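PDB 3SIM: protein, Family 18 Chitinase from Crocus vernus, which probably binds chitin and hydrolyses its glycosidic linkages, as a plant glycosyl hydrolase of family 18 built on a TIM barrel. Local coordinates for residues A[13-17]-A[18-22]; A[130-133]-A[134-138]; A[146-150]-A[151-155]; A[194-197]-A[198-202]. All coordinates share one frame; numbering follows the deposited sequence.

Overall arrangement
The four contacts follow one another along the chain without nesting or crossing, and each closes a short turn or a helix end around the barrel. Interaction 1 closes a 3-10 turn in the loop between strand 2-7 and strand 28-37. Interactions 2 and 3 share helix 134-150: the first caps its start after the loop from strand 121-125, and the second ends it and turns the chain toward strand 156-159. Their centres are about 23 Å apart. Interaction 4 starts helix 196-209, which leads from strand 182-184 to strand 215-220. Interactions 1 and 2 lie on opposite sides of the chain's centre, as do interactions 3 and 4.

Interaction 1. Residues A[13-17]-A[18-22]; sequences SGVKF and SDVPI
Asp19 reaches back across a tight turn to Lys16, where its OD2 accepts from Lys16 N at 3.1 Å. The bond is nearly straight at the hydrogen (169°) and comes down on OD2 from above the carboxylate plane. In exchange Asp19 N donates to Lys16 O at 3.0 Å, so the backbone N and O of Lys16 are both held, one by the side chain and one by the backbone of Asp19. With CG anti to its own carbonyl carbon (chi1 -64°), the aspartate bends back toward the start of the turn, and its single CH2 lets OD2 reach Lys16 N. OD2 has a second donor, a water 2.7 Å away that also donates to Gly14 O. One step on, Val20 N bonds to Phe17 O at 3.1 Å; consecutive bonds of this three-residue span mark a 3-10 turn, here set in the loop between strand 2-7 and strand 28-37 of the TIM barrel. An alanine in place of Asp19 would probably leave Lys16 N without its side-chain acceptor and the water with Gly14 O alone of these two acceptors. Next to this, Val15 crosses Asp19 at a slant, Val15 CG1 to Asp19 CB at 4.1 Å, and approaches Val20 CG2 more loosely. Val15 is itself placed by an ST turn, its N donating to Ser13 OG, and the positive phi of Gly14 within that turn suits glycine. The ring of Phe17 packs edge-to-face with Phe31 and against helix 63-72.

Interaction 2. Residues A[130-133]-A[134-138]; sequences QNTD and KNTFA
Asp133 OD2 is gripped by the hydroxyl of Thr136, which donates from OG1 at 2.9 Å on the syn side, though 31° out of the carboxylate plane, and by a glycerol hydroxyl, probably from the crystallisation liquor. The other oxygen, Asp133 OD1, accepts from Thr136 N at 3.1 Å, met from above the carboxylate plane. One carboxylate thus takes both the amide and the hydroxyl of a single threonine, which fixes its rotation. Asp133 is the N-cap of the helix, and aspartate suits the place: its OD1 meets the amide of Thr136, which has no carbonyl of a preceding helical turn to bond, and its negative charge probably interacts favourably with the helix dipole. CG sits between the backbone N and the carbonyl carbon (chi1 68°), which turns the carboxylate over the first turn. Phe137 N then opens the regular helical pattern by donating to Asp133 O at 3.2 Å. Beside the cap, the methyl CG2 of Thr136 rests 3.8 Å from Thr132 OG1, whose hydroxyl also bonds the glycerol. The cap begins helix 134-150 after the loop from strand 121-125. Lys134 forms a salt bridge with Glu167 on the adjacent helix 166-175, while the ring of Phe137 is buried edge-to-face against Phe94, Phe129 and Tyr169.

Interaction 3. Residues A[146-150]-A[151-155]; sequences TTLKK and NGVIS
Asn151, Leu148 and Ile154 carry this turn, in which the chain leaves a helix and folds back on its last residues. Asn151 N donates to Thr147 O at 3.0 Å, an ordinary helical bond. The Asn151 side chain runs beside that of Thr147, pointing the same way, and lays Asn151 ND2 3.4 Å from the methyl CG2 of Thr147. Asparagine, small and polar, suits this exposed place at the helix end, just before a glycine of positive phi. Leu148 serves on two counts. Leu148 O accepts a weak bond from Val153 N at 3.0 Å, and Leu148 CD2 meets Val153 CB at 4.2 Å, the apolar contact that commonly accompanies a Schellman motif. The second bond of that motif runs from Gly152 N to Lys149 O at 3.2 Å. Gly152 has a phi of 74°, a positive value that glycine adopts easily and that turns the chain out of the helix. Ile154 then packs back onto the helix. Ile154 CG1 lies between the backbone N and the carbonyl carbon (chi1 71°), a placement that brings Ile154 CD1 to 3.9 Å from Leu148 CB and Ile154 CG1 to 3.7 Å from Lys149 CG. Replacing Ile154 by an alanine would probably open a gap against Leu148 CB and the aliphatic part of Lys149. A water donates to both Lys149 O and Ile154 O, tying the outgoing chain to the helix end. Farther out, Lys149 NZ bonds Ala179 O. The turn links helix 134-150 to strand 156-159, with Thr147, Leu148, Val153 and Ile154 resting on the neighbouring helix 99-116.

Interaction 4. Residues A[194-197]-A[198-202]; sequences TSVD and KFLGY
Ser195 supplies two acceptors to the first turn of the helix: its O takes Phe199 N at 3.0 Å, and its OG takes Lys198 N at 3.3 Å in a long but nearly straight bond (168°). Serine suits this N-cap because its hydroxyl, set between the backbone N and the carbonyl carbon (chi1 67°), folds over an amide that has no earlier helical carbonyl to bond. The pattern continues with Leu200 N to Val196 O and Gly201 N to Asp197 O. A water bridges Thr194 and Tyr202, donating to Thr194 OG1 at 2.8 Å and hydrogen-bonding Tyr202 OH at the same distance. Thr194 OG1 lies at the edge of the Tyr202 ring and is further engaged by Asp191 O, while the methyl CG2 of Thr194 approaches Phe199 CB at 4.0 Å. On another side Val196 and Leu200 run side by side, Val196 CG1 to Leu200 CD1 at 4.1 Å, an i to i+4 apolar pair. Leu200 and Phe199 carry this surface onto helix 230-243, and Tyr202 stacks with Tyr190. Such a serine-capped start belongs to helix 196-209 of a beta-alpha-beta unit, the crossover from strand 182-184 to strand 215-220 that is the repeating element of a TIM barrel.

Interaction 1. Residues A[13-17]-A[18-22]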
loop_
_atom_site.group_PDB
_atom_site.type_symbol
_atom_site.label_atom_id
_atom_site.label_comp_id
_atom_site.label_asym_id
_atom_site.label_seq_id
_atom_site.Cartn_x
_atom_site.Cartn_y
_atom_site.Cartn_z
ATOM N N SER A 13 11.086 1.387 14.459
ATOM C CA SER A 13 11.023 2.843 14.524
ATOM C C SER A 13 10.475 3.433 15.832
ATOM O O SER A 13 10.778 4.522 16.197
ATOM C CB SER A 13 10.247 3.411 13.347
ATOM O OG SER A 13 8.904 3.448 13.590
ATOM N N GLY A 14 9.518 2.723 16.368
ATOM C CA GLY A 14 8.707 3.136 17.462
ATOM C C GLY A 14 7.538 4.062 17.160
ATOM O O GLY A 14 6.858 4.425 18.046
ATOM N N VAL A 15 7.322 4.415 15.904
ATOM C CA VAL A 15 6.265 5.339 15.524
ATOM C C VAL A 15 4.841 4.819 15.776
ATOM O O VAL A 15 4.476 3.818 15.351
ATOM C CB VAL A 15 6.455 5.881 14.068
ATOM C CG1 VAL A 15 5.263 6.784 13.630
ATOM C CG2 VAL A 15 7.735 6.576 13.953
ATOM N N LYS A 16 4.078 5.591 16.502
ATOM C CA LYS A 16 2.677 5.353 16.777
ATOM C C LYS A 16 1.737 6.052 15.844
ATOM O O LYS A 16 2.104 7.008 15.313
ATOM C CB LYS A 16 2.375 5.821 18.163
ATOM C CG LYS A 16 2.712 4.836 19.134
ATOM C CD LYS A 16 3.651 5.353 20.005
ATOM C CE LYS A 16 2.929 5.956 21.114
ATOM N NZ LYS A 16 3.791 6.083 22.260
ATOM N N PHE A 17 0.499 5.610 15.747
ATOM C CA PHE A 17 -0.491 6.230 14.879
ATOM C C PHE A 17 -0.653 7.721 15.295
ATOM O O PHE A 17 -0.696 8.633 14.481
ATOM C CB PHE A 17 -1.871 5.551 14.995
ATOM C CG PHE A 17 -1.964 4.105 14.510
ATOM C CD1 PHE A 17 -1.915 3.761 13.179
ATOM C CD2 PHE A 17 -2.255 3.100 15.411
ATOM C CE1 PHE A 17 -2.089 2.447 12.806
ATOM C CE2 PHE A 17 -2.405 1.823 15.017
ATOM C CZ PHE A 17 -2.320 1.492 13.720
ATOM N N SER A 18 -0.680 7.919 16.602
ATOM C CA SER A 18 -0.833 9.213 17.229
ATOM C C SER A 18 0.357 10.154 17.030
ATOM O O SER A 18 0.247 11.292 17.282
ATOM C CB SER A 18 -1.252 9.125 18.687
ATOM O OG SER A 18 -0.245 8.645 19.491
ATOM N N ASP A 19 1.491 9.627 16.637
ATOM C CA ASP A 19 2.588 10.446 16.236
ATOM C C ASP A 19 2.379 11.195 14.887
ATOM O O ASP A 19 3.024 12.147 14.616
ATOM C CB ASP A 19 3.907 9.697 16.243
ATOM C CG ASP A 19 4.336 9.225 17.616
ATOM O OD1 ASP A 19 3.991 9.768 18.635
ATOM O OD2 ASP A 19 5.025 8.280 17.628
ATOM N N VAL A 20 1.535 10.668 14.028
ATOM C CA VAL A 20 1.350 11.189 12.699
ATOM C C VAL A 20 0.275 12.279 12.603
ATOM O O VAL A 20 -0.820 12.060 12.912
ATOM C CB VAL A 20 1.106 10.050 11.679
ATOM C CG1 VAL A 20 0.870 10.602 10.314
ATOM C CG2 VAL A 20 2.236 9.086 11.684
ATOM N N PRO A 21 0.637 13.442 12.090
ATOM C CA PRO A 21 -0.330 14.519 11.890
ATOM C C PRO A 21 -1.475 14.113 10.953
ATOM O O PRO A 21 -1.267 13.677 9.866
ATOM C CB PRO A 21 0.493 15.638 11.262
ATOM C CG PRO A 21 1.790 15.112 11.007
ATOM C CD PRO A 21 1.946 13.773 11.531
ATOM N N ILE A 22 -2.682 14.276 11.436
ATOM C CA ILE A 22 -3.872 13.990 10.708
ATOM C C ILE A 22 -4.706 15.276 10.502
ATOM O O ILE A 22 -5.242 15.805 11.424
ATOM C CB ILE A 22 -4.728 12.902 11.451
ATOM C CG1 ILE A 22 -3.968 11.565 11.583
ATOM C CG2 ILE A 22 -6.026 12.729 10.812
ATOM C CD1 ILE A 22 -4.478 10.657 12.590
HETATM O O HOH W 1 6.398 6.995 19.497
#

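Interaction 2. Residues A[130-133]-A[134-138]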
loop_
_atom_site.group_PDB
_atom_site.type_symbol
_atom_site.label_atom_id
_atom_site.label_comp_id
_atom_site.label_asym_id
_atom_site.label_seq_id
_atom_site.Cartn_x
_atom_site.Cartn_y
_atom_site.Cartn_z
ATOM N N GLN A 130 9.529 -14.821 -9.221
ATOM C CA GLN A 130 10.417 -15.807 -9.799
ATOM C C GLN A 130 9.985 -17.265 -9.613
ATOM O O GLN A 130 10.455 -18.101 -10.271
ATOM C CB GLN A 130 11.843 -15.614 -9.311
ATOM C CG GLN A 130 12.619 -14.554 -9.946
ATOM C CD GLN A 130 13.914 -14.302 -9.210
ATOM O OE1 GLN A 130 14.922 -14.806 -9.590
ATOM N NE2 GLN A 130 13.879 -13.499 -8.207
ATOM N N ASN A 131 9.095 -17.531 -8.689
ATOM C CA ASN A 131 8.552 -18.860 -8.448
ATOM C C ASN A 131 7.036 -19.015 -8.765
ATOM O O ASN A 131 6.398 -19.880 -8.235
ATOM C CB ASN A 131 8.855 -19.329 -7.018
ATOM C CG ASN A 131 10.323 -19.272 -6.666
ATOM O OD1 ASN A 131 11.120 -19.826 -7.327
ATOM N ND2 ASN A 131 10.651 -18.562 -5.662
ATOM N N THR A 132 6.502 -18.125 -9.581
ATOM C CA THR A 132 5.122 -18.055 -9.963
ATOM C C THR A 132 4.928 -17.595 -11.407
ATOM O O THR A 132 5.855 -17.411 -12.113
ATOM C CB THR A 132 4.277 -17.162 -9.001
ATOM O OG1 THR A 132 2.930 -17.561 -9.062
ATOM C CG2 THR A 132 4.425 -15.661 -9.321
ATOM N N ASP A 133 3.689 -17.431 -11.815
ATOM C CA ASP A 133 3.313 -16.893 -13.100
ATOM C C ASP A 133 2.170 -15.923 -12.915
ATOM O O ASP A 133 1.496 -15.996 -11.927
ATOM C CB ASP A 133 2.960 -17.992 -14.096
ATOM C CG ASP A 133 1.703 -18.729 -13.741
ATOM O OD1 ASP A 133 0.657 -18.240 -14.029
ATOM O OD2 ASP A 133 1.778 -19.795 -13.168
ATOM N N LYS A 134 1.974 -15.046 -13.897
ATOM C CA LYS A 134 1.034 -13.923 -13.830
ATOM C C LYS A 134 -0.425 -14.346 -13.639
ATOM O O LYS A 134 -1.150 -13.691 -12.954
ATOM C CB LYS A 134 1.163 -12.951 -15.006
ATOM C CG LYS A 134 0.919 -13.516 -16.394
ATOM C CD LYS A 134 1.432 -12.659 -17.519
ATOM C CE LYS A 134 1.297 -13.322 -18.878
ATOM N NZ LYS A 134 1.820 -12.535 -19.951
ATOM N N ASN A 135 -0.831 -15.399 -14.310
ATOM C CA ASN A 135 -2.190 -15.887 -14.164
ATOM C C ASN A 135 -2.535 -16.447 -12.774
ATOM O O ASN A 135 -3.581 -16.203 -12.264
ATOM C CB ASN A 135 -2.568 -16.807 -15.319
ATOM C CG ASN A 135 -2.632 -16.074 -16.652
ATOM O OD1 ASN A 135 -3.027 -14.962 -16.726
ATOM N ND2 ASN A 135 -2.216 -16.701 -17.653
ATOM N N THR A 136 -1.598 -17.197 -12.212
ATOM C CA THR A 136 -1.700 -17.800 -10.895
ATOM C C THR A 136 -1.830 -16.745 -9.795
ATOM O O THR A 136 -2.688 -16.833 -8.983
ATOM C CB THR A 136 -0.498 -18.804 -10.594
ATOM O OG1 THR A 136 -0.555 -19.939 -11.453
ATOM C CG2 THR A 136 -0.492 -19.221 -9.166
ATOM N N PHE A 137 -0.990 -15.724 -9.881
ATOM C CA PHE A 137 -1.060 -14.505 -9.065
ATOM C C PHE A 137 -2.377 -13.736 -9.249
ATOM O O PHE A 137 -2.987 -13.410 -8.329
ATOM C CB PHE A 137 0.117 -13.539 -9.430
ATOM C CG PHE A 137 0.167 -12.246 -8.619
ATOM C CD1 PHE A 137 0.429 -12.247 -7.246
ATOM C CD2 PHE A 137 -0.068 -11.041 -9.207
ATOM C CE1 PHE A 137 0.459 -11.023 -6.557
ATOM C CE2 PHE A 137 -0.034 -9.901 -8.498
ATOM C CZ PHE A 137 0.250 -9.872 -7.217
ATOM N N ALA A 138 -2.801 -13.501 -10.471
ATOM C CA ALA A 138 -4.039 -12.807 -10.718
ATOM C C ALA A 138 -5.272 -13.513 -10.126
ATOM O O ALA A 138 -6.070 -12.897 -9.536
ATOM C CB ALA A 138 -4.225 -12.547 -12.194
#

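Interaction 3. Residues A[146-150]-A[151-155]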
loop_
_atom_site.group_PDB
_atom_site.type_symbol
_atom_site.label_atom_id
_atom_site.label_comp_id
_atom_site.label_asym_id
_atom_site.label_seq_id
_atom_site.Cartn_x
_atom_site.Cartn_y
_atom_site.Cartn_z
ATOM N N THR A 146 -12.284 -10.598 -3.919
ATOM C CA THR A 146 -13.663 -10.808 -4.287
ATOM C C THR A 146 -14.389 -11.493 -3.121
ATOM O O THR A 146 -15.377 -10.999 -2.687
ATOM C CB THR A 146 -13.820 -11.627 -5.621
ATOM O OG1 THR A 146 -13.313 -10.916 -6.746
ATOM C CG2 THR A 146 -15.244 -11.923 -5.866
ATOM N N THR A 147 -13.789 -12.531 -2.562
ATOM C CA THR A 147 -14.353 -13.243 -1.418
ATOM C C THR A 147 -14.504 -12.422 -0.149
ATOM O O THR A 147 -15.500 -12.448 0.469
ATOM C CB THR A 147 -13.545 -14.534 -1.038
ATOM O OG1 THR A 147 -13.554 -15.433 -2.108
ATOM C CG2 THR A 147 -14.122 -15.228 0.166
ATOM N N LEU A 148 -13.457 -11.710 0.212
ATOM C CA LEU A 148 -13.420 -10.899 1.384
ATOM C C LEU A 148 -14.510 -9.789 1.296
ATOM O O LEU A 148 -15.212 -9.615 2.226
ATOM C CB LEU A 148 -12.021 -10.341 1.612
ATOM C CG LEU A 148 -10.907 -11.300 2.099
ATOM C CD1 LEU A 148 -9.645 -10.532 2.204
ATOM C CD2 LEU A 148 -11.242 -11.942 3.363
ATOM N N LYS A 149 -14.634 -9.150 0.140
ATOM C CA LYS A 149 -15.675 -8.165 -0.117
ATOM C C LYS A 149 -17.108 -8.760 -0.030
ATOM O O LYS A 149 -17.941 -8.206 0.595
ATOM C CB LYS A 149 -15.429 -7.432 -1.447
ATOM C CG LYS A 149 -14.310 -6.380 -1.469
ATOM C CD LYS A 149 -14.339 -5.522 -2.713
ATOM C CE LYS A 149 -13.287 -4.377 -2.716
ATOM N NZ LYS A 149 -13.351 -3.453 -3.766
ATOM N N LYS A 150 -17.310 -9.904 -0.638
ATOM C CA LYS A 150 -18.584 -10.618 -0.603
ATOM C C LYS A 150 -19.029 -11.039 0.817
ATOM O O LYS A 150 -20.110 -10.811 1.130
ATOM C CB LYS A 150 -18.597 -11.752 -1.604
ATOM C CG LYS A 150 -19.744 -12.697 -1.616
ATOM C CD LYS A 150 -19.473 -13.837 -2.587
ATOM C CE LYS A 150 -18.725 -14.941 -1.953
ATOM N NZ LYS A 150 -17.673 -15.626 -2.722
ATOM N N ASN A 151 -18.120 -11.511 1.657
ATOM C CA ASN A 151 -18.337 -11.948 3.031
ATOM C C ASN A 151 -18.539 -10.777 4.012
ATOM O O ASN A 151 -18.824 -10.957 5.150
ATOM C CB ASN A 151 -17.212 -12.840 3.532
ATOM C CG ASN A 151 -17.095 -14.117 2.795
ATOM O OD1 ASN A 151 -17.932 -14.495 2.073
ATOM N ND2 ASN A 151 -16.013 -14.773 2.992
ATOM N N GLY A 152 -18.356 -9.574 3.491
ATOM C CA GLY A 152 -18.393 -8.325 4.217
ATOM C C GLY A 152 -17.213 -7.984 5.125
ATOM O O GLY A 152 -17.338 -7.166 5.956
ATOM N N VAL A 153 -16.108 -8.693 4.985
ATOM C CA VAL A 153 -14.883 -8.491 5.736
ATOM C C VAL A 153 -14.097 -7.167 5.481
ATOM O O VAL A 153 -13.524 -6.628 6.359
ATOM C CB VAL A 153 -13.951 -9.745 5.656
ATOM C CG1 VAL A 153 -12.787 -9.577 6.552
ATOM C CG2 VAL A 153 -14.720 -10.996 5.994
ATOM N N ILE A 154 -14.071 -6.727 4.240
ATOM C CA ILE A 154 -13.466 -5.468 3.828
ATOM C C ILE A 154 -14.377 -4.591 2.987
ATOM O O ILE A 154 -15.173 -5.054 2.265
ATOM C CB ILE A 154 -12.108 -5.656 3.086
ATOM C CG1 ILE A 154 -12.311 -6.261 1.688
ATOM C CG2 ILE A 154 -11.132 -6.403 3.905
ATOM C CD1 ILE A 154 -11.127 -6.636 0.999
ATOM N N SER A 155 -14.262 -3.301 3.189
ATOM C CA SER A 155 -14.743 -2.244 2.297
ATOM C C SER A 155 -14.008 -1.928 0.969
ATOM O O SER A 155 -14.630 -1.708 -0.037
ATOM C CB SER A 155 -14.930 -0.964 3.050
ATOM O OG SER A 155 -15.960 -1.109 3.934
HETATM O O HOH W 2 -18.330 -5.429 1.720
#

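Interaction 4. Residues A[194-197]-A[198-202]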
loop_
_atom_site.group_PDB
_atom_site.type_symbol
_atom_site.label_atom_id
_atom_site.label_comp_id
_atom_site.label_asym_id
_atom_site.label_seq_id
_atom_site.Cartn_x
_atom_site.Cartn_y
_atom_site.Cartn_z
ATOM N N THR A 194 14.715 12.133 -12.357
ATOM C CA THR A 194 13.464 12.391 -13.006
ATOM C C THR A 194 13.023 13.843 -12.781
ATOM O O THR A 194 12.929 14.276 -11.692
ATOM C CB THR A 194 12.379 11.482 -12.415
ATOM O OG1 THR A 194 12.680 10.139 -12.674
ATOM C CG2 THR A 194 10.973 11.833 -12.956
ATOM N N SER A 195 12.755 14.535 -13.867
ATOM C CA SER A 195 12.252 15.910 -13.882
ATOM C C SER A 195 10.745 16.003 -13.682
ATOM O O SER A 195 10.078 15.035 -13.708
ATOM C CB SER A 195 12.607 16.604 -15.172
ATOM O OG SER A 195 11.950 16.058 -16.255
ATOM N N VAL A 196 10.265 17.237 -13.536
ATOM C CA VAL A 196 8.851 17.499 -13.432
ATOM C C VAL A 196 8.116 17.026 -14.687
ATOM O O VAL A 196 7.133 16.405 -14.590
ATOM C CB VAL A 196 8.517 18.991 -13.160
ATOM C CG1 VAL A 196 7.108 19.259 -13.451
ATOM C CG2 VAL A 196 8.891 19.398 -11.745
ATOM N N ASP A 197 8.648 17.316 -15.861
ATOM C CA ASP A 197 8.030 16.879 -17.099
ATOM C C ASP A 197 7.995 15.368 -17.280
ATOM O O ASP A 197 7.050 14.872 -17.739
ATOM C CB ASP A 197 8.574 17.553 -18.374
ATOM C CG ASP A 197 7.657 17.285 -19.636
ATOM O OD1 ASP A 197 6.522 17.727 -19.661
ATOM O OD2 ASP A 197 8.060 16.611 -20.590
ATOM N N LYS A 198 9.073 14.697 -16.950
ATOM C CA LYS A 198 9.152 13.269 -17.001
ATOM C C LYS A 198 8.200 12.573 -16.005
ATOM O O LYS A 198 7.568 11.644 -16.354
ATOM C CB LYS A 198 10.576 12.806 -16.831
ATOM C CG LYS A 198 11.421 12.940 -18.063
ATOM C CD LYS A 198 12.803 12.568 -17.830
ATOM C CE LYS A 198 13.691 13.036 -19.000
ATOM N NZ LYS A 198 14.981 12.558 -18.879
ATOM N N PHE A 199 8.080 13.114 -14.802
ATOM C CA PHE A 199 7.165 12.579 -13.840
ATOM C C PHE A 199 5.755 12.618 -14.396
ATOM O O PHE A 199 5.111 11.649 -14.364
ATOM C CB PHE A 199 7.243 13.324 -12.521
ATOM C CG PHE A 199 6.292 12.841 -11.458
ATOM C CD1 PHE A 199 6.747 12.064 -10.427
ATOM C CD2 PHE A 199 4.986 13.227 -11.421
ATOM C CE1 PHE A 199 5.895 11.637 -9.430
ATOM C CE2 PHE A 199 4.173 12.852 -10.432
ATOM C CZ PHE A 199 4.616 12.052 -9.446
ATOM N N LEU A 200 5.366 13.740 -14.967
ATOM C CA LEU A 200 4.065 13.871 -15.566
ATOM C C LEU A 200 3.878 12.859 -16.725
ATOM O O LEU A 200 2.842 12.315 -16.860
ATOM C CB LEU A 200 3.750 15.320 -15.962
ATOM C CG LEU A 200 3.592 16.370 -14.847
ATOM C CD1 LEU A 200 3.712 17.786 -15.320
ATOM C CD2 LEU A 200 2.356 16.193 -14.066
ATOM N N GLY A 201 4.911 12.639 -17.523
ATOM C CA GLY A 201 4.897 11.592 -18.525
ATOM C C GLY A 201 4.712 10.188 -17.928
ATOM O O GLY A 201 3.969 9.396 -18.426
ATOM N N TYR A 202 5.371 9.942 -16.820
ATOM C CA TYR A 202 5.206 8.670 -16.108
ATOM C C TYR A 202 3.779 8.493 -15.571
ATOM O O TYR A 202 3.245 7.455 -15.679
ATOM C CB TYR A 202 6.262 8.419 -15.020
ATOM C CG TYR A 202 7.705 8.308 -15.493
ATOM C CD1 TYR A 202 8.034 7.752 -16.723
ATOM C CD2 TYR A 202 8.725 8.796 -14.726
ATOM C CE1 TYR A 202 9.325 7.689 -17.149
ATOM C CE2 TYR A 202 10.004 8.737 -15.147
ATOM C CZ TYR A 202 10.304 8.178 -16.348
ATOM O OH TYR A 202 11.582 8.122 -16.714
HETATM O O HOH W 3 13.592 9.314 -15.220
#